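Local coordinates for Serine/threonine-protein kinase Tel1 (Chaetomium thermophilum, PDB 6SKY) that probably phosphorylates serines and threonines that precede glutamine in its substrates, using ATP, to activate checkpoint signalling after DNA damage, at residues 1651-1655 and 1656-1660. Sequence-based numbering, arbitrary orientation.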
loop_
_atom_site.group_PDB
_atom_site.type_symbol
_atom_site.label_atom_id
_atom_site.label_comp_id
_atom_site.label_asym_id
_atom_site.label_seq_id
_atom_site.Cartn_x
_atom_site.Cartn_y
_atom_site.Cartn_z
ATOM N N LEU A 1651 38.703 11.867 -7.823
ATOM C CA LEU A 1651 37.703 12.850 -7.441
ATOM C C LEU A 1651 37.001 12.508 -6.139
ATOM O O LEU A 1651 36.325 13.370 -5.575
ATOM C CB LEU A 1651 36.670 12.993 -8.555
ATOM C CG LEU A 1651 37.059 13.899 -9.712
ATOM C CD1 LEU A 1651 36.117 13.726 -10.868
ATOM C CD2 LEU A 1651 37.030 15.314 -9.235
ATOM N N LEU A 1652 37.152 11.284 -5.644
ATOM C CA LEU A 1652 36.450 10.837 -4.455
ATOM C C LEU A 1652 37.308 10.839 -3.200
ATOM O O LEU A 1652 36.760 10.710 -2.104
ATOM C CB LEU A 1652 35.899 9.428 -4.669
ATOM C CG LEU A 1652 34.800 9.281 -5.711
ATOM C CD1 LEU A 1652 34.460 7.822 -5.905
ATOM C CD2 LEU A 1652 33.591 10.063 -5.274
ATOM N N ARG A 1653 38.624 10.965 -3.325
ATOM C CA ARG A 1653 39.492 10.957 -2.159
ATOM C C ARG A 1653 39.511 12.326 -1.506
ATOM O O ARG A 1653 39.472 13.353 -2.184
ATOM C CB ARG A 1653 40.907 10.543 -2.541
ATOM C CG ARG A 1653 41.082 9.055 -2.713
ATOM C CD ARG A 1653 42.539 8.721 -2.886
ATOM N NE ARG A 1653 43.176 9.633 -3.827
ATOM C CZ ARG A 1653 43.491 9.317 -5.077
ATOM N NH1 ARG A 1653 43.242 8.101 -5.539
ATOM N NH2 ARG A 1653 44.068 10.217 -5.861
ATOM N N GLU A 1654 39.577 12.336 -0.178
ATOM C CA GLU A 1654 39.493 13.568 0.584
ATOM C C GLU A 1654 40.673 13.818 1.504
ATOM O O GLU A 1654 40.781 14.920 2.047
ATOM C CB GLU A 1654 38.210 13.586 1.418
ATOM C CG GLU A 1654 38.142 12.476 2.424
ATOM C CD GLU A 1654 36.820 12.430 3.118
ATOM O OE1 GLU A 1654 35.785 12.625 2.451
ATOM O OE2 GLU A 1654 36.818 12.210 4.339
ATOM N N SER A 1655 41.548 12.847 1.707
ATOM C CA SER A 1655 42.771 13.058 2.457
ATOM C C SER A 1655 43.969 12.890 1.538
ATOM O O SER A 1655 43.850 12.469 0.390
ATOM C CB SER A 1655 42.861 12.095 3.643
ATOM O OG SER A 1655 42.725 10.755 3.221
ATOM N N GLN A 1656 45.135 13.239 2.060
ATOM C CA GLN A 1656 46.388 13.087 1.347
ATOM C C GLN A 1656 47.172 11.874 1.801
ATOM O O GLN A 1656 48.346 11.754 1.462
ATOM C CB GLN A 1656 47.244 14.334 1.515
ATOM C CG GLN A 1656 46.692 15.556 0.833
ATOM C CD GLN A 1656 46.966 15.563 -0.647
ATOM O OE1 GLN A 1656 46.053 15.686 -1.455
ATOM N NE2 GLN A 1656 48.229 15.447 -1.011
ATOM N N LEU A 1657 46.555 10.968 2.554
ATOM C CA LEU A 1657 47.298 9.841 3.094
ATOM C C LEU A 1657 47.853 8.946 2.000
ATOM O O LEU A 1657 48.862 8.265 2.210
ATOM C CB LEU A 1657 46.416 9.038 4.038
ATOM C CG LEU A 1657 46.335 9.588 5.454
ATOM C CD1 LEU A 1657 45.693 8.578 6.354
ATOM C CD2 LEU A 1657 47.711 9.926 5.948
ATOM N N GLN A 1658 47.230 8.940 0.826
ATOM C CA GLN A 1658 47.733 8.111 -0.260
ATOM C C GLN A 1658 49.069 8.623 -0.773
ATOM O O GLN A 1658 49.954 7.832 -1.104
ATOM C CB GLN A 1658 46.715 8.051 -1.389
ATOM C CG GLN A 1658 46.006 6.727 -1.498
ATOM C CD GLN A 1658 45.866 6.271 -2.934
ATOM O OE1 GLN A 1658 46.247 6.983 -3.864
ATOM N NE2 GLN A 1658 45.324 5.077 -3.124
ATOM N N GLU A 1659 49.250 9.941 -0.818
ATOM C CA GLU A 1659 50.531 10.479 -1.256
ATOM C C GLU A 1659 51.603 10.272 -0.200
ATOM O O GLU A 1659 52.747 9.948 -0.528
ATOM C CB GLU A 1659 50.396 11.956 -1.591
ATOM C CG GLU A 1659 48.968 12.421 -1.732
ATOM C CD GLU A 1659 48.248 11.831 -2.934
ATOM O OE1 GLU A 1659 48.925 11.331 -3.857
ATOM O OE2 GLU A 1659 46.998 11.867 -2.951
ATOM N N TYR A 1660 51.259 10.453 1.070
ATOM C CA TYR A 1660 52.228 10.203 2.124
ATOM C C TYR A 1660 52.639 8.745 2.156
ATOM O O TYR A 1660 53.757 8.427 2.567
ATOM C CB TYR A 1660 51.663 10.605 3.479
ATOM C CG TYR A 1660 51.144 12.011 3.570
ATOM C CD1 TYR A 1660 51.559 12.989 2.697
ATOM C CD2 TYR A 1660 50.237 12.356 4.546
ATOM C CE1 TYR A 1660 51.075 14.260 2.792
ATOM C CE2 TYR A 1660 49.759 13.619 4.651
ATOM C CZ TYR A 1660 50.173 14.566 3.775
ATOM O OH TYR A 1660 49.677 15.834 3.896
#
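Directly after Ser1655, Gln1656 takes the N-cap position of helix 1657-1663. Gln1656 O starts the helical bonding, accepting from Tyr1660 N at 3.2 Å and more weakly from Glu1659 N. Leu1657 opens the first turn, with its CB 4.2 Å from Ser1655 OG; that hydroxyl, set between the backbone N and the carbonyl carbon (chi1 55°), also makes a weak hydrogen bond to Asp2731. This is a loop-to-helix entry in what is probably the alpha-solenoid part of this PIKK, lodged between helix 1836-1849 and the start of helix 2732-2755 in the kinase region. Gln1658 then turns back on the loop: its OE1 lies over one face of the Arg1653 guanidinium, offset toward the rim and 3.6 Å from NH1, with the amide and guanidinium planes only 16° apart. Glu1659 adds a distant charge, OE2 standing 4.4 Å from Arg1653 NH2 and well out of the guanidinium plane. A leucine in place of Arg1653 would probably leave the Glu1659 carboxylate without this nearby positive charge and the Gln1658 amide without its flat partner. Tyr1660 sets one ring face against Gln1656 O, 3.5 Å above the ring plane and over its centre.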